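Local coordinates for protein probable ribosomal RNA small subunit methyltransferase (Thermus thermophilus, PDB 3DMH) that methylates N2 of a guanosine in 16S ribosomal RNA, with S-adenosylmethionine as the methyl donor, at residues 72-77 with 91-96; 247-252 with 278-283; 259-264 with 285-290. All coordinates share one frame; numbering follows the deposited sequence.

Contact 1. Residues 72-77 with 91-96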
loop_
_atom_site.group_PDB
_atom_site.type_symbol
_atom_site.label_atom_id
_atom_site.label_comp_id
_atom_site.label_asym_id
_atom_site.label_seq_id
_atom_site.Cartn_x
_atom_site.Cartn_y
_atom_site.Cartn_z
ATOM N N LEU A 72 11.497 -8.618 0.481
ATOM C CA LEU A 72 10.228 -8.713 -0.268
ATOM C C LEU A 72 9.367 -7.523 0.098
ATOM O O LEU A 72 9.030 -7.349 1.270
ATOM C CB LEU A 72 9.492 -10.029 0.074
ATOM C CG LEU A 72 10.332 -11.305 -0.134
ATOM C CD1 LEU A 72 9.412 -12.503 0.045
ATOM C CD2 LEU A 72 11.021 -11.384 -1.479
ATOM N N GLU A 73 8.962 -6.740 -0.904
ATOM C CA GLU A 73 8.269 -5.505 -0.611
ATOM C C GLU A 73 7.080 -5.306 -1.549
ATOM O O GLU A 73 7.163 -5.561 -2.763
ATOM C CB GLU A 73 9.256 -4.358 -0.722
ATOM C CG GLU A 73 8.669 -2.950 -0.538
ATOM C CD GLU A 73 7.949 -2.789 0.782
ATOM O OE1 GLU A 73 8.597 -2.879 1.841
ATOM O OE2 GLU A 73 6.714 -2.569 0.811
ATOM N N THR A 74 5.965 -4.881 -0.954
ATOM C CA THR A 74 4.728 -4.679 -1.697
ATOM C C THR A 74 4.530 -3.265 -2.236
ATOM O O THR A 74 3.759 -3.070 -3.182
ATOM C CB THR A 74 3.486 -5.014 -0.831
ATOM O OG1 THR A 74 3.586 -4.273 0.393
ATOM C CG2 THR A 74 3.467 -6.492 -0.462
ATOM N N SER A 75 5.206 -2.280 -1.624
ATOM C CA SER A 75 5.033 -0.890 -2.030
ATOM C C SER A 75 5.956 -0.522 -3.162
ATOM O O SER A 75 7.180 -0.640 -3.056
ATOM C CB SER A 75 5.292 0.021 -0.829
ATOM O OG SER A 75 5.553 1.380 -1.232
ATOM N N ARG A 76 5.368 -0.015 -4.235
ATOM C CA ARG A 76 6.170 0.431 -5.367
ATOM C C ARG A 76 7.116 1.559 -4.959
ATOM O O ARG A 76 8.289 1.534 -5.318
ATOM C CB ARG A 76 5.288 0.843 -6.558
ATOM C CG ARG A 76 6.057 0.737 -7.850
ATOM C CD ARG A 76 6.004 -0.719 -8.377
ATOM N NE ARG A 76 6.864 -0.901 -9.532
ATOM C CZ ARG A 76 6.754 -1.920 -10.382
ATOM N NH1 ARG A 76 5.825 -2.875 -10.193
ATOM N NH2 ARG A 76 7.585 -1.978 -11.435
ATOM N N ALA A 77 6.598 2.540 -4.211
ATOM C CA ALA A 77 7.416 3.660 -3.732
ATOM C C ALA A 77 8.630 3.156 -2.955
ATOM O O ALA A 77 9.752 3.656 -3.150
ATOM C CB ALA A 77 6.580 4.611 -2.866
ATOM N N LEU A 91 9.613 -7.195 -5.865
ATOM C CA LEU A 91 8.205 -6.858 -5.791
ATOM C C LEU A 91 7.483 -8.161 -5.435
ATOM O O LEU A 91 7.281 -9.030 -6.287
ATOM C CB LEU A 91 7.771 -6.348 -7.165
ATOM C CG LEU A 91 8.451 -5.049 -7.610
ATOM C CD1 LEU A 91 8.418 -5.009 -9.137
ATOM C CD2 LEU A 91 7.765 -3.830 -6.981
ATOM N N ALA A 92 7.105 -8.285 -4.168
ATOM C CA ALA A 92 6.649 -9.588 -3.684
ATOM C C ALA A 92 5.849 -9.482 -2.413
ATOM O O ALA A 92 6.096 -8.616 -1.591
ATOM C CB ALA A 92 7.834 -10.506 -3.479
ATOM N N LEU A 93 4.861 -10.364 -2.289
ATOM C CA LEU A 93 4.138 -10.515 -1.052
ATOM C C LEU A 93 4.984 -11.300 -0.055
ATOM O O LEU A 93 5.807 -12.138 -0.448
ATOM C CB LEU A 93 2.857 -11.302 -1.320
ATOM C CG LEU A 93 1.959 -10.710 -2.410
ATOM C CD1 LEU A 93 0.931 -11.750 -2.834
ATOM C CD2 LEU A 93 1.273 -9.451 -1.912
ATOM N N PRO A 94 4.768 -11.068 1.256
ATOM C CA PRO A 94 5.591 -11.748 2.249
ATOM C C PRO A 94 5.500 -13.258 2.111
ATOM O O PRO A 94 6.516 -13.959 2.237
ATOM C CB PRO A 94 4.989 -11.288 3.588
ATOM C CG PRO A 94 4.302 -10.001 3.291
ATOM C CD PRO A 94 3.844 -10.076 1.852
ATOM N N TRP A 95 4.293 -13.751 1.817
ATOM C CA TRP A 95 4.075 -15.188 1.681
ATOM C C TRP A 95 4.529 -15.802 0.352
ATOM O O TRP A 95 4.306 -17.001 0.091
ATOM C CB TRP A 95 2.614 -15.545 1.969
ATOM C CG TRP A 95 1.644 -14.751 1.165
ATOM C CD1 TRP A 95 1.172 -15.060 -0.072
ATOM C CD2 TRP A 95 1.012 -13.520 1.548
ATOM N NE1 TRP A 95 0.271 -14.107 -0.490
ATOM C CE2 TRP A 95 0.163 -13.143 0.481
ATOM C CE3 TRP A 95 1.083 -12.701 2.686
ATOM C CZ2 TRP A 95 -0.626 -11.977 0.518
ATOM C CZ3 TRP A 95 0.295 -11.532 2.726
ATOM C CH2 TRP A 95 -0.539 -11.183 1.646
ATOM N N GLU A 96 5.181 -14.995 -0.473
ATOM C CA GLU A 96 5.838 -15.511 -1.665
ATOM C C GLU A 96 7.272 -15.939 -1.351
ATOM O O GLU A 96 7.979 -16.405 -2.246
ATOM C CB GLU A 96 5.776 -14.510 -2.826
ATOM C CG GLU A 96 4.357 -14.398 -3.409
ATOM C CD GLU A 96 4.225 -13.361 -4.508
ATOM O OE1 GLU A 96 4.946 -12.335 -4.440
ATOM O OE2 GLU A 96 3.408 -13.590 -5.434
HETATM O O HOH W 1 6.300 -8.111 1.311
#

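Contact 2. Residues 247-252 with 278-283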
loop_
_atom_site.group_PDB
_atom_site.type_symbol
_atom_site.label_atom_id
_atom_site.label_comp_id
_atom_site.label_asym_id
_atom_site.label_seq_id
_atom_site.Cartn_x
_atom_site.Cartn_y
_atom_site.Cartn_z
ATOM N N LEU A 247 -14.070 1.557 -7.336
ATOM C CA LEU A 247 -14.381 2.515 -8.423
ATOM C C LEU A 247 -14.098 1.922 -9.804
ATOM O O LEU A 247 -14.833 2.161 -10.766
ATOM C CB LEU A 247 -13.595 3.822 -8.261
ATOM C CG LEU A 247 -13.727 4.534 -6.912
ATOM C CD1 LEU A 247 -12.876 5.796 -6.861
ATOM C CD2 LEU A 247 -15.188 4.877 -6.588
ATOM N N THR A 248 -13.007 1.162 -9.882
ATOM C CA THR A 248 -12.503 0.629 -11.148
ATOM C C THR A 248 -13.500 -0.290 -11.848
ATOM O O THR A 248 -13.739 -0.146 -13.041
ATOM C CB THR A 248 -11.213 -0.182 -10.914
ATOM O OG1 THR A 248 -10.393 0.466 -9.912
ATOM C CG2 THR A 248 -10.465 -0.401 -12.248
ATOM N N LEU A 249 -14.057 -1.238 -11.106
ATOM C CA LEU A 249 -14.949 -2.234 -11.725
ATOM C C LEU A 249 -16.225 -1.603 -12.277
ATOM O O LEU A 249 -16.545 -1.821 -13.453
ATOM C CB LEU A 249 -15.248 -3.418 -10.781
ATOM C CG LEU A 249 -14.316 -4.636 -10.928
ATOM C CD1 LEU A 249 -12.889 -4.344 -10.469
ATOM C CD2 LEU A 249 -14.875 -5.833 -10.165
ATOM N N PRO A 250 -16.951 -0.810 -11.450
ATOM C CA PRO A 250 -18.150 -0.140 -11.982
ATOM C C PRO A 250 -17.850 0.749 -13.183
ATOM O O PRO A 250 -18.589 0.708 -14.158
ATOM C CB PRO A 250 -18.633 0.702 -10.798
ATOM C CG PRO A 250 -18.167 -0.048 -9.614
ATOM C CD PRO A 250 -16.794 -0.543 -10.010
ATOM N N LEU A 251 -16.766 1.532 -13.130
ATOM C CA LEU A 251 -16.447 2.384 -14.277
ATOM C C LEU A 251 -16.127 1.576 -15.545
ATOM O O LEU A 251 -16.504 1.986 -16.652
ATOM C CB LEU A 251 -15.342 3.388 -13.936
ATOM C CG LEU A 251 -15.775 4.450 -12.909
ATOM C CD1 LEU A 251 -14.549 5.186 -12.392
ATOM C CD2 LEU A 251 -16.823 5.431 -13.472
ATOM N N ALA A 252 -15.466 0.426 -15.388
ATOM C CA ALA A 252 -15.208 -0.480 -16.524
ATOM C C ALA A 252 -16.514 -1.058 -17.037
ATOM O O ALA A 252 -16.732 -1.147 -18.251
ATOM C CB ALA A 252 -14.259 -1.608 -16.134
ATOM N N ASN A 278 -15.314 -10.786 -12.865
ATOM C CA ASN A 278 -16.494 -10.047 -13.313
ATOM C C ASN A 278 -16.597 -9.869 -14.855
ATOM O O ASN A 278 -17.406 -9.038 -15.311
ATOM C CB ASN A 278 -16.589 -8.708 -12.554
ATOM C CG ASN A 278 -16.917 -8.899 -11.069
ATOM O OD1 ASN A 278 -18.091 -8.863 -10.674
ATOM N ND2 ASN A 278 -15.894 -9.153 -10.248
ATOM N N ALA A 279 -15.751 -10.608 -15.632
ATOM C CA ALA A 279 -15.758 -10.485 -17.116
ATOM C C ALA A 279 -15.537 -9.063 -17.596
ATOM O O ALA A 279 -16.171 -8.550 -18.528
ATOM C CB ALA A 279 -17.029 -11.108 -17.735
ATOM N N LEU A 280 -14.599 -8.398 -16.907
ATOM C CA LEU A 280 -14.246 -6.954 -17.131
ATOM C C LEU A 280 -12.768 -6.709 -17.444
ATOM O O LEU A 280 -11.902 -7.419 -16.935
ATOM C CB LEU A 280 -14.619 -6.104 -15.903
ATOM C CG LEU A 280 -16.107 -5.885 -15.586
ATOM C CD1 LEU A 280 -16.306 -5.241 -14.220
ATOM C CD2 LEU A 280 -16.775 -5.042 -16.680
ATOM N N LYS A 281 -12.475 -5.686 -18.252
ATOM C CA LYS A 281 -11.087 -5.367 -18.638
ATOM C C LYS A 281 -10.681 -3.974 -18.180
ATOM O O LYS A 281 -11.403 -2.996 -18.381
ATOM C CB LYS A 281 -10.891 -5.478 -20.166
ATOM C CG LYS A 281 -10.779 -6.906 -20.725
ATOM C CD LYS A 281 -12.142 -7.578 -20.849
ATOM C CE LYS A 281 -12.017 -9.040 -21.248
ATOM N NZ LYS A 281 -13.238 -9.785 -20.848
ATOM N N ALA A 282 -9.510 -3.906 -17.558
ATOM C CA ALA A 282 -8.877 -2.641 -17.178
ATOM C C ALA A 282 -7.398 -2.885 -16.939
ATOM O O ALA A 282 -6.973 -4.029 -16.724
ATOM C CB ALA A 282 -9.536 -2.046 -15.922
ATOM N N GLN A 283 -6.609 -1.816 -16.981
ATOM C CA GLN A 283 -5.195 -1.918 -16.681
ATOM C C GLN A 283 -5.040 -1.718 -15.199
ATOM O O GLN A 283 -5.517 -0.724 -14.657
ATOM C CB GLN A 283 -4.396 -0.865 -17.427
ATOM C CG GLN A 283 -4.469 -1.037 -18.941
ATOM C CD GLN A 283 -3.592 -0.050 -19.664
ATOM O OE1 GLN A 283 -2.360 -0.094 -19.555
ATOM N NE2 GLN A 283 -4.210 0.858 -20.394
#

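Contact 3. Residues 259-264 with 285-290. With SAM (S-adenosylmethionine), chain D.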
loop_
_atom_site.group_PDB
_atom_site.type_symbol
_atom_site.label_atom_id
_atom_site.label_comp_id
_atom_site.label_asym_id
_atom_site.label_seq_id
_atom_site.Cartn_x
_atom_site.Cartn_y
_atom_site.Cartn_z
ATOM N N VAL A 259 -7.649 2.859 -16.349
ATOM C CA VAL A 259 -6.312 2.554 -15.845
ATOM C C VAL A 259 -6.358 2.786 -14.347
ATOM O O VAL A 259 -6.712 3.882 -13.916
ATOM C CB VAL A 259 -5.248 3.482 -16.431
ATOM C CG1 VAL A 259 -3.869 3.172 -15.815
ATOM C CG2 VAL A 259 -5.182 3.332 -17.943
ATOM N N GLY A 260 -6.050 1.755 -13.557
ATOM C CA GLY A 260 -5.959 1.895 -12.097
ATOM C C GLY A 260 -4.486 1.934 -11.757
ATOM O O GLY A 260 -3.710 1.141 -12.287
ATOM N N VAL A 261 -4.102 2.891 -10.906
ATOM C CA VAL A 261 -2.740 2.922 -10.347
ATOM C C VAL A 261 -2.850 2.696 -8.858
ATOM O O VAL A 261 -3.723 3.245 -8.189
ATOM C CB VAL A 261 -1.954 4.215 -10.657
ATOM C CG1 VAL A 261 -1.605 4.269 -12.154
ATOM C CG2 VAL A 261 -2.675 5.510 -10.239
ATOM N N GLU A 262 -1.961 1.844 -8.353
ATOM C CA GLU A 262 -2.056 1.385 -6.963
ATOM C C GLU A 262 -0.649 1.022 -6.478
ATOM O O GLU A 262 0.057 0.254 -7.171
ATOM C CB GLU A 262 -3.002 0.179 -6.904
ATOM C CG GLU A 262 -3.024 -0.573 -5.587
ATOM C CD GLU A 262 -3.363 0.324 -4.409
ATOM O OE1 GLU A 262 -4.457 0.924 -4.413
ATOM O OE2 GLU A 262 -2.526 0.404 -3.492
ATOM N N ASP A 263 -0.221 1.572 -5.340
ATOM C CA ASP A 263 1.149 1.371 -4.882
ATOM C C ASP A 263 1.340 0.009 -4.218
ATOM O O ASP A 263 2.480 -0.442 -4.104
ATOM C CB ASP A 263 1.491 2.471 -3.882
ATOM C CG ASP A 263 2.942 2.458 -3.451
ATOM O OD1 ASP A 263 3.820 2.689 -4.311
ATOM O OD2 ASP A 263 3.211 2.268 -2.225
ATOM N N ASP A 264 0.251 -0.581 -3.710
ATOM C CA ASP A 264 0.352 -1.815 -2.945
ATOM C C ASP A 264 0.117 -3.057 -3.816
ATOM O O ASP A 264 -0.947 -3.202 -4.389
ATOM C CB ASP A 264 -0.668 -1.806 -1.785
ATOM C CG ASP A 264 -0.827 -3.164 -1.157
ATOM O OD1 ASP A 264 0.194 -3.777 -0.873
ATOM O OD2 ASP A 264 -1.988 -3.617 -0.963
ATOM N N LEU A 285 -2.319 -1.279 -12.675
ATOM C CA LEU A 285 -0.884 -1.016 -12.629
ATOM C C LEU A 285 -0.397 -0.885 -11.218
ATOM O O LEU A 285 -1.013 -0.223 -10.392
ATOM C CB LEU A 285 -0.535 0.258 -13.402
ATOM C CG LEU A 285 -1.066 0.311 -14.833
ATOM C CD1 LEU A 285 -0.593 1.594 -15.452
ATOM C CD2 LEU A 285 -0.564 -0.876 -15.609
ATOM N N HIS A 286 0.746 -1.507 -10.978
ATOM C CA HIS A 286 1.460 -1.354 -9.728
ATOM C C HIS A 286 2.353 -0.132 -9.907
ATOM O O HIS A 286 3.324 -0.160 -10.651
ATOM C CB HIS A 286 2.264 -2.631 -9.443
ATOM C CG HIS A 286 2.858 -2.667 -8.068
ATOM N ND1 HIS A 286 3.956 -3.434 -7.733
ATOM C CD2 HIS A 286 2.470 -2.041 -6.930
ATOM C CE1 HIS A 286 4.227 -3.267 -6.449
ATOM N NE2 HIS A 286 3.347 -2.414 -5.945
ATOM N N SER A 287 2.015 0.947 -9.206
ATOM C CA SER A 287 2.562 2.258 -9.520
ATOM C C SER A 287 2.525 3.150 -8.286
ATOM O O SER A 287 1.546 3.134 -7.535
ATOM C CB SER A 287 1.663 2.909 -10.567
ATOM O OG SER A 287 2.205 4.134 -11.049
ATOM N N ASP A 288 3.588 3.938 -8.112
ATOM C CA ASP A 288 3.603 4.991 -7.094
ATOM C C ASP A 288 2.981 6.216 -7.769
ATOM O O ASP A 288 3.610 6.838 -8.622
ATOM C CB ASP A 288 5.051 5.279 -6.672
ATOM C CG ASP A 288 5.168 6.399 -5.644
ATOM O OD1 ASP A 288 4.132 6.786 -5.063
ATOM O OD2 ASP A 288 6.310 6.864 -5.414
ATOM N N VAL A 289 1.723 6.492 -7.441
ATOM C CA VAL A 289 0.919 7.526 -8.115
ATOM C C VAL A 289 1.005 7.248 -9.634
ATOM O O VAL A 289 0.670 6.133 -10.065
ATOM C CB VAL A 289 1.274 8.996 -7.682
ATOM C CG1 VAL A 289 0.153 9.944 -8.083
ATOM C CG2 VAL A 289 1.412 9.085 -6.163
ATOM N N ASP A 290 1.454 8.201 -10.442
ATOM C CA ASP A 290 1.494 7.988 -11.889
ATOM C C ASP A 290 2.849 7.548 -12.422
ATOM O O ASP A 290 3.111 7.649 -13.624
ATOM C CB ASP A 290 1.048 9.253 -12.631
ATOM C CG ASP A 290 1.924 10.454 -12.332
ATOM O OD1 ASP A 290 2.614 10.483 -11.283
ATOM O OD2 ASP A 290 1.923 11.407 -13.141
HETATM N N SAM D . -10.138 3.216 -4.757
HETATM C CA SAM D . -10.299 2.180 -3.679
HETATM C C SAM D . -11.684 2.305 -3.081
HETATM O O SAM D . -12.315 3.330 -3.376
HETATM O OXT SAM D . -12.107 1.424 -2.315
HETATM C CB SAM D . -9.268 2.369 -2.564
HETATM C CG SAM D . -9.305 3.720 -1.846
HETATM S SD SAM D . -8.117 3.773 -0.465
HETATM C CE SAM D . -8.818 5.092 0.567
HETATM C "C5'" SAM D . -6.646 4.617 -1.117
HETATM C "C4'" SAM D . -5.790 3.705 -1.980
HETATM O "O4'" SAM D . -4.643 4.482 -2.314
HETATM C "C3'" SAM D . -5.310 2.420 -1.291
HETATM O "O3'" SAM D . -5.651 1.261 -2.040
HETATM C "C2'" SAM D . -3.796 2.629 -1.176
HETATM O "O2'" SAM D . -3.018 1.448 -1.193
HETATM C "C1'" SAM D . -3.581 3.550 -2.375
HETATM N N9 SAM D . -2.303 4.232 -2.307
HETATM C C8 SAM D . -1.591 4.649 -1.185
HETATM N N7 SAM D . -0.457 5.274 -1.587
HETATM C C5 SAM D . -0.433 5.238 -2.966
HETATM C C6 SAM D . 0.488 5.674 -3.926
HETATM N N6 SAM D . 1.643 6.253 -3.571
HETATM N N1 SAM D . 0.178 5.473 -5.251
HETATM C C2 SAM D . -0.988 4.852 -5.638
HETATM N N3 SAM D . -1.893 4.357 -4.705
HETATM C C4 SAM D . -1.599 4.576 -3.404
#

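Contact 1. Residues 72-77 with 91-96
L72 and E73 lie beside A92 and L91 at the outer edge of the protein's first seven-stranded sheet, whose strand order, 3-2-1-4-5-7-6, is that of the Rossmann-like methyltransferase fold. E73 and L91 form a parallel bridge, and the carbonyl oxygen of E73 is approached twice. A92 N donates to E73 O over 3.1 Å in a nearly straight bond (164°), while the CA-H of L91 points at the same oxygen. The L72, T74 and A92 end is close-packed and mostly buried, with methyl groups lying on A92 CB and on backbone carbonyls. L72 holds CG anti to its carbonyl carbon (chi1 -55°), which brings both branches over segment 91-96: CD2 rests on A92 CB at 3.9 Å, and CD1 reaches L93 O at 3.7 Å and, slightly farther, P94 O. T74 turns CG2 to A92 O (3.6 Å) and crosses the L93 side chain at about a right angle, with Y117 of helix 115-128 packed against T74 and P94. A water lies between A92 O (3.0 Å) and, weakly, L72 O, and may bridge the two backbones; it has more acceptors near it than protons to give. The short 3-10 segment 94-96 is tied back by L93 N, which donates to E96 OE1 from above the carboxylate plane. The other end is looser and closer to solvent. There L91 is exposed and R76, bent at chi2 (84°), passes obliquely across it, meeting it by packing alone. L91 CD2 lies near R76 CD, and L91 CD1 sits over one face of the guanidinium, offset toward its rim, 3.5 Å from R76 NH1.

Contact 2. Residues 247-252 with 278-283
L249 and L280 carry this apolar contact, in which one flank of helix 248-253 meets the loop that leads from helix 265-277 into strand 283-286. L280 keeps CG anti to its carbonyl carbon (chi1 -69°) and extends toward the helix, where its two methyls touch different residues. CD1 comes to 3.5 Å from L249 O and 3.9 Å from L249 CG, while CD2 lies 4.0 Å from A252 C. The L249 chain crosses that of L280 obliquely. Its chi1 of -93° departs from the usual staggered values, and its far branch swings on toward the carboxamide of N278, with CD2 3.5 Å from N278 ND2. The L249 and N278 side chains cross at about a right angle, in van der Waals contact only; the amide finds its polar partners elsewhere, ND2 donating to G274 O and T199 O. A252 lies beside L280, its CB 3.9 Å from K281 O; farther on, T248 CG2 touches A282 CB at 4.1 Å. T248 divides its branches between two tasks, the methyl facing A282 while OG1 bonds to D239 OD2. The loop is brought to this position by a Schellman motif that ends helix 265-277, with A279 in positive phi as the C-prime residue and L280 N bonded to L275 O. L271 and L275 of that helix pack against L249, Y198 and F200 of strand 196-202 also meet L249, and V258 of strand 257-262 lies against both T248 and A282.

Contact 3. Residues 259-264 with 285-290
The adenosine end of the S-adenosylmethionine pocket is built where E262 and D263 run alongside H286, S287 and D288. The two strands are parallel: L285 N donates to G260 O at 2.8 Å, E262 N returns a weak bond to L285 O, and S287 N reaches E262 O at 2.9 Å. H286 sets its ring edge against the same backbone, the one N-H of NE2 being shared between D263 O, in a bent bond of 2.8 Å with the oxygen near the ring plane, and T74 O. On the L285 side of the sheet, V259 CG1 packs on L285 CD1. The strands bracket helix 265-277 in a beta-alpha-beta unit, and the acidic residue at the end of its first strand grips the ribose, as in other Rossmann-like methyltransferases. E262, bent at chi2 (56°), takes O3' on OE1 at 2.7 Å and O2' on OE2 at 2.6 Å, while D264 N uses the anti lone pair of OE2. Replacing E262 by alanine takes away the carboxylate, which would probably leave both ribose hydroxyls, D264 N and G243 N without their acceptor and the sugar freer to shift. Adenine is read from the second segment: D288 OD1 accepts N6 at 3.0 Å, and V289 N donates to N1 at 2.9 Å. D263 CB lies against adenine C6 and C5. The D263 and D288 side chains lie side by side, their carboxylate planes 57° apart; S75 OG and A77 N bond to D263, Y8 OH bonds to D288 OD1, and R80 and K24 form salt bridges to D288 OD2.

In the fold
Contact 1 belongs to the first of two seven-stranded sheets and contact 3 to the second, while contact 2 packs a helix and a loop of the same domain beside contact 3. Both sheets have the same strand order, and contacts 1 and 3 each join the outermost strand to its inner neighbour, a correspondence consistent with two related domains. Along the chain, contact 1 closes before the others open, whereas the segments of contacts 2 and 3 alternate. The centres of contacts 2 and 3 are about 15 Å apart, and Q283 O meets G260 N at 2.8 Å. The centre of contact 1 is about 24 Å from that of contact 2 and about 14 Å from that of contact 3, which it touches beside the cofactor pocket.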